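Local coordinates for protein methylmalonate-semialdehyde dehydrogenase (Oceanimonas doudoroffii, PDB 4ZZ7) that probably catalyses the NAD-dependent, coenzyme A-acylating oxidation of methylmalonate semialdehyde, as a tetrameric member of the aldehyde dehydrogenase family, at residues Arg67-Glu79 and Tyr186-Asp198. Residues are numbered along the deposited sequence; the frame is centred on the assembly and turned at random.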
loop_
_atom_site.group_PDB
_atom_site.type_symbol
_atom_site.label_atom_id
_atom_site.label_comp_id
_atom_site.label_asym_id
_atom_site.label_seq_id
_atom_site.Cartn_x
_atom_site.Cartn_y
_atom_site.Cartn_z
ATOM N N ARG A 67 5.160 -1.142 -21.905
ATOM C CA ARG A 67 5.985 -2.302 -21.565
ATOM C C ARG A 67 5.117 -3.497 -21.178
ATOM O O ARG A 67 5.441 -4.621 -21.525
ATOM C CB ARG A 67 6.952 -2.007 -20.415
ATOM C CG ARG A 67 7.903 -0.876 -20.690
ATOM C CD ARG A 67 9.124 -0.950 -19.799
ATOM N NE ARG A 67 8.833 -0.688 -18.390
ATOM C CZ ARG A 67 9.127 0.428 -17.739
ATOM N NH1 ARG A 67 9.701 1.452 -18.347
ATOM N NH2 ARG A 67 8.832 0.524 -16.459
ATOM N N ALA A 68 4.033 -3.248 -20.443
ATOM C CA ALA A 68 3.189 -4.317 -19.922
ATOM C C ALA A 68 2.416 -5.021 -21.023
ATOM O O ALA A 68 2.197 -6.234 -20.950
ATOM C CB ALA A 68 2.234 -3.781 -18.883
ATOM N N ARG A 69 2.046 -4.269 -22.055
ATOM C CA ARG A 69 1.359 -4.835 -23.209
ATOM C C ARG A 69 2.228 -5.901 -23.920
ATOM O O ARG A 69 1.710 -6.798 -24.622
ATOM C CB ARG A 69 0.918 -3.736 -24.192
ATOM C CG ARG A 69 -0.164 -2.792 -23.679
ATOM C CD ARG A 69 -0.629 -1.854 -24.780
ATOM N NE ARG A 69 -0.667 -0.469 -24.320
ATOM C CZ ARG A 69 -1.681 0.109 -23.693
ATOM N NH1 ARG A 69 -2.794 -0.557 -23.434
ATOM N NH2 ARG A 69 -1.570 1.376 -23.315
ATOM N N VAL A 70 3.540 -5.824 -23.750
ATOM C CA VAL A 70 4.365 -6.878 -24.286
ATOM C C VAL A 70 4.055 -8.158 -23.541
ATOM O O VAL A 70 3.948 -9.205 -24.150
ATOM C CB VAL A 70 5.865 -6.562 -24.214
ATOM C CG1 VAL A 70 6.683 -7.722 -24.779
ATOM C CG2 VAL A 70 6.177 -5.302 -25.003
ATOM N N MET A 71 3.894 -8.059 -22.230
ATOM C CA MET A 71 3.617 -9.230 -21.389
ATOM C C MET A 71 2.210 -9.797 -21.562
ATOM O O MET A 71 1.992 -10.996 -21.402
ATOM C CB MET A 71 3.869 -8.915 -19.917
ATOM C CG MET A 71 5.289 -8.412 -19.604
ATOM S SD MET A 71 6.754 -9.338 -20.183
ATOM C CE MET A 71 6.142 -10.949 -19.783
ATOM N N PHE A 72 1.275 -8.913 -21.885
ATOM C CA PHE A 72 -0.090 -9.286 -22.273
ATOM C C PHE A 72 -0.098 -10.152 -23.534
ATOM O O PHE A 72 -0.797 -11.145 -23.596
ATOM C CB PHE A 72 -0.933 -8.023 -22.526
ATOM C CG PHE A 72 -1.656 -7.513 -21.321
ATOM C CD1 PHE A 72 -2.724 -8.218 -20.784
ATOM C CD2 PHE A 72 -1.306 -6.310 -20.750
ATOM C CE1 PHE A 72 -3.421 -7.723 -19.692
ATOM C CE2 PHE A 72 -1.984 -5.814 -19.650
ATOM C CZ PHE A 72 -3.046 -6.516 -19.125
ATOM N N ARG A 73 0.667 -9.736 -24.538
ATOM C CA ARG A 73 0.828 -10.483 -25.800
ATOM C C ARG A 73 1.619 -11.769 -25.606
ATOM O O ARG A 73 1.321 -12.785 -26.198
ATOM C CB ARG A 73 1.532 -9.616 -26.859
ATOM C CG ARG A 73 0.629 -8.585 -27.514
ATOM C CD ARG A 73 1.405 -7.693 -28.469
ATOM N NE ARG A 73 1.055 -6.269 -28.343
ATOM C CZ ARG A 73 1.872 -5.274 -27.945
ATOM N NH1 ARG A 73 3.153 -5.491 -27.597
ATOM N NH2 ARG A 73 1.394 -4.023 -27.897
ATOM N N PHE A 74 2.645 -11.682 -24.784
ATOM C CA PHE A 74 3.401 -12.831 -24.351
ATOM C C PHE A 74 2.517 -13.888 -23.650
ATOM O O PHE A 74 2.646 -15.075 -23.911
ATOM C CB PHE A 74 4.515 -12.333 -23.416
ATOM C CG PHE A 74 5.566 -13.353 -23.105
ATOM C CD1 PHE A 74 6.146 -14.103 -24.109
ATOM C CD2 PHE A 74 6.006 -13.538 -21.807
ATOM C CE1 PHE A 74 7.121 -15.042 -23.819
ATOM C CE2 PHE A 74 6.985 -14.465 -21.497
ATOM C CZ PHE A 74 7.543 -15.226 -22.508
ATOM N N LYS A 75 1.611 -13.442 -22.779
ATOM C CA LYS A 75 0.653 -14.314 -22.075
ATOM C C LYS A 75 0.005 -15.297 -23.050
ATOM O O LYS A 75 -0.053 -16.497 -22.812
ATOM C CB LYS A 75 -0.428 -13.454 -21.418
ATOM C CG LYS A 75 -0.923 -13.954 -20.090
ATOM C CD LYS A 75 -2.097 -14.891 -20.246
ATOM C CE LYS A 75 -3.413 -14.209 -19.964
ATOM N NZ LYS A 75 -4.137 -15.086 -19.015
ATOM N N GLU A 76 -0.431 -14.744 -24.171
ATOM C CA GLU A 76 -1.135 -15.458 -25.223
ATOM C C GLU A 76 -0.279 -16.475 -25.926
ATOM O O GLU A 76 -0.679 -17.600 -26.118
ATOM C CB GLU A 76 -1.620 -14.454 -26.269
ATOM C CG GLU A 76 -2.585 -13.425 -25.725
ATOM C CD GLU A 76 -3.803 -14.104 -25.172
ATOM O OE1 GLU A 76 -4.050 -13.973 -23.938
ATOM O OE2 GLU A 76 -4.481 -14.808 -25.976
ATOM N N LEU A 77 0.897 -16.054 -26.336
ATOM C CA LEU A 77 1.803 -16.900 -27.079
ATOM C C LEU A 77 2.170 -18.127 -26.294
ATOM O O LEU A 77 2.328 -19.201 -26.853
ATOM C CB LEU A 77 3.081 -16.135 -27.380
ATOM C CG LEU A 77 2.892 -14.930 -28.265
ATOM C CD1 LEU A 77 4.218 -14.266 -28.491
ATOM C CD2 LEU A 77 2.288 -15.358 -29.585
ATOM N N LEU A 78 2.326 -17.954 -24.990
ATOM C CA LEU A 78 2.745 -19.039 -24.148
ATOM C C LEU A 78 1.670 -20.104 -24.115
ATOM O O LEU A 78 1.972 -21.285 -24.222
ATOM C CB LEU A 78 3.050 -18.524 -22.760
ATOM C CG LEU A 78 4.306 -17.665 -22.635
ATOM C CD1 LEU A 78 4.494 -17.227 -21.187
ATOM C CD2 LEU A 78 5.533 -18.408 -23.120
ATOM N N GLU A 79 0.419 -19.660 -24.019
ATOM C CA GLU A 79 -0.760 -20.533 -23.998
ATOM C C GLU A 79 -1.016 -21.137 -25.367
ATOM O O GLU A 79 -1.428 -22.299 -25.482
ATOM C CB GLU A 79 -2.006 -19.757 -23.548
ATOM C CG GLU A 79 -1.851 -18.967 -22.238
ATOM C CD GLU A 79 -3.115 -18.239 -21.764
ATOM O OE1 GLU A 79 -4.018 -18.017 -22.607
ATOM O OE2 GLU A 79 -3.197 -17.866 -20.557
ATOM N N TYR A 186 13.075 -21.362 -26.451
ATOM C CA TYR A 186 11.825 -21.342 -27.160
ATOM C C TYR A 186 10.918 -20.255 -26.631
ATOM O O TYR A 186 10.291 -19.546 -27.410
ATOM C CB TYR A 186 11.120 -22.687 -27.052
ATOM C CG TYR A 186 9.914 -22.759 -27.930
ATOM C CD1 TYR A 186 10.016 -23.176 -29.253
ATOM C CD2 TYR A 186 8.670 -22.384 -27.450
ATOM C CE1 TYR A 186 8.900 -23.236 -30.068
ATOM C CE2 TYR A 186 7.551 -22.438 -28.253
ATOM C CZ TYR A 186 7.672 -22.864 -29.558
ATOM O OH TYR A 186 6.568 -22.897 -30.347
ATOM N N ILE A 187 10.830 -20.138 -25.308
ATOM C CA ILE A 187 9.957 -19.120 -24.706
ATOM C C ILE A 187 10.531 -17.726 -24.849
ATOM O O ILE A 187 9.780 -16.787 -25.037
ATOM C CB ILE A 187 9.562 -19.395 -23.230
ATOM C CG1 ILE A 187 10.776 -19.341 -22.284
ATOM C CG2 ILE A 187 8.788 -20.700 -23.144
ATOM C CD1 ILE A 187 10.419 -19.485 -20.812
ATOM N N ALA A 188 11.848 -17.596 -24.788
ATOM C CA ALA A 188 12.501 -16.311 -25.028
ATOM C C ALA A 188 12.299 -15.799 -26.445
ATOM O O ALA A 188 12.277 -14.590 -26.675
ATOM C CB ALA A 188 13.977 -16.400 -24.714
ATOM N N GLN A 189 12.151 -16.714 -27.396
ATOM C CA GLN A 189 11.983 -16.323 -28.794
ATOM C C GLN A 189 10.570 -15.890 -29.080
ATOM O O GLN A 189 10.349 -15.168 -30.037
ATOM C CB GLN A 189 12.396 -17.436 -29.754
ATOM C CG GLN A 189 13.784 -17.978 -29.462
ATOM C CD GLN A 189 14.294 -18.906 -30.532
ATOM O OE1 GLN A 189 14.899 -18.444 -31.490
ATOM N NE2 GLN A 189 14.064 -20.223 -30.377
ATOM N N LEU A 190 9.619 -16.311 -28.259
ATOM C CA LEU A 190 8.239 -15.860 -28.421
ATOM C C LEU A 190 8.107 -14.403 -28.039
ATOM O O LEU A 190 7.170 -13.716 -28.434
ATOM C CB LEU A 190 7.297 -16.691 -27.562
ATOM C CG LEU A 190 7.148 -18.146 -27.996
ATOM C CD1 LEU A 190 6.329 -18.929 -26.977
ATOM C CD2 LEU A 190 6.541 -18.217 -29.399
ATOM N N LEU A 191 9.077 -13.934 -27.269
ATOM C CA LEU A 191 9.069 -12.587 -26.751
ATOM C C LEU A 191 9.252 -11.526 -27.835
ATOM O O LEU A 191 8.643 -10.468 -27.763
ATOM C CB LEU A 191 10.122 -12.480 -25.666
ATOM C CG LEU A 191 9.830 -11.548 -24.516
ATOM C CD1 LEU A 191 8.446 -11.695 -23.893
ATOM C CD2 LEU A 191 10.903 -11.803 -23.466
ATOM N N GLN A 192 10.051 -11.815 -28.851
ATOM C CA GLN A 192 10.187 -10.890 -29.998
ATOM C C GLN A 192 8.871 -10.695 -30.747
ATOM O O GLN A 192 8.525 -9.565 -31.110
ATOM C CB GLN A 192 11.271 -11.351 -30.988
ATOM C CG GLN A 192 12.651 -10.756 -30.734
ATOM C CD GLN A 192 13.260 -11.139 -29.369
ATOM O OE1 GLN A 192 13.162 -12.309 -28.916
ATOM N NE2 GLN A 192 13.915 -10.151 -28.712
ATOM N N GLU A 193 8.157 -11.800 -30.969
ATOM C CA GLU A 193 6.840 -11.784 -31.617
ATOM C C GLU A 193 5.790 -11.057 -30.775
ATOM O O GLU A 193 4.855 -10.463 -31.317
ATOM C CB GLU A 193 6.371 -13.216 -31.880
ATOM C CG GLU A 193 5.103 -13.313 -32.724
ATOM C CD GLU A 193 4.549 -14.718 -32.791
ATOM O OE1 GLU A 193 3.375 -14.837 -33.209
ATOM O OE2 GLU A 193 5.278 -15.677 -32.419
ATOM N N ALA A 194 5.945 -11.104 -29.450
ATOM C CA ALA A 194 5.066 -10.362 -28.543
ATOM C C ALA A 194 5.329 -8.879 -28.577
ATOM O O ALA A 194 4.644 -8.126 -27.916
ATOM C CB ALA A 194 5.222 -10.859 -27.121
ATOM N N GLY A 195 6.351 -8.463 -29.315
ATOM C CA GLY A 195 6.616 -7.043 -29.566
ATOM C C GLY A 195 7.730 -6.438 -28.736
ATOM O O GLY A 195 7.815 -5.221 -28.603
ATOM N N LEU A 196 8.589 -7.279 -28.179
ATOM C CA LEU A 196 9.705 -6.773 -27.411
ATOM C C LEU A 196 10.793 -6.277 -28.355
ATOM O O LEU A 196 11.110 -6.950 -29.342
ATOM C CB LEU A 196 10.261 -7.830 -26.449
ATOM C CG LEU A 196 11.186 -7.260 -25.352
ATOM C CD1 LEU A 196 10.433 -6.368 -24.371
ATOM C CD2 LEU A 196 11.893 -8.373 -24.592
ATOM N N PRO A 197 11.362 -5.103 -28.067
ATOM C CA PRO A 197 12.509 -4.670 -28.846
ATOM C C PRO A 197 13.741 -5.550 -28.659
ATOM O O PRO A 197 14.022 -6.051 -27.543
ATOM C CB PRO A 197 12.780 -3.254 -28.340
ATOM C CG PRO A 197 11.499 -2.814 -27.754
ATOM C CD PRO A 197 10.861 -4.038 -27.195
ATOM N N ASP A 198 14.462 -5.713 -29.771
ATOM C CA ASP A 198 15.676 -6.526 -29.830
ATOM C C ASP A 198 16.642 -6.045 -28.790
ATOM O O ASP A 198 16.815 -4.845 -28.625
ATOM C CB ASP A 198 16.344 -6.427 -31.197
ATOM C CG ASP A 198 15.506 -7.019 -32.285
ATOM O OD1 ASP A 198 14.457 -7.657 -31.944
ATOM O OD2 ASP A 198 15.889 -6.828 -33.467
#
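Phe74 and Leu191 meet where helix 64-80 packs on the crossover helix 182-193 of the NAD-binding Rossmann-type domain. The axes of 67-79 and 186-193 come within 9.1 Å at their closest, and the helices cross steeply, their N-to-C directions 129° apart. Leu191 CD1 sits over the centre of the Phe74 ring, 3.4 Å from its centroid, a CH-pi contact. On the opposite face lies Leu78 CD1, nearer the rim, so the flat ring is held between two methyls. Its edge faces Leu190 CB. With CG opposite the backbone N (chi1 -168°), the ring is turned toward Leu191 and Leu190, and Leu159 of helix 156-167 also touches it. An alanine here would strip both methyls of the aromatic surface between them and probably open a gap at the middle of the helix pair.

The backbones come closest at Ala194, whose CA lies 5.0 Å from the CA of Arg73. Its small CB fits against the backbone of Val70 and Phe74. Leucine suits position 77 because its branched end spreads over the last turn, CD1 3.8 Å from Ala194 CB and CD2 beside the Glu193 carboxylate. Toward the C-terminal end of 67-79, Leu78 CD2 reaches Ile187 CG2 and Leu190 CD1; one turn before Phe74, Val70 CG1 meets Leu196 CB at 4.0 Å.

At the exposed margin, Arg73 NH1 donates to Ala194 O (3.0 Å, nearly straight at 167°), which lies almost in the guanidinium plane. A positive group suits this carbonyl, since a helix C-terminus probably carries partial negative charge. Gly195 follows with positive phi, which favours glycine, and two backbone bonds, Gly195 N to Gln192 O and Leu196 N to Leu191 O, complete a Schellman motif. Helix 182-193 links parallel neighbours 171-175 and 201-203, a beta-alpha-beta crossover, the unit from which Rossmann-type dinucleotide-binding domains are built.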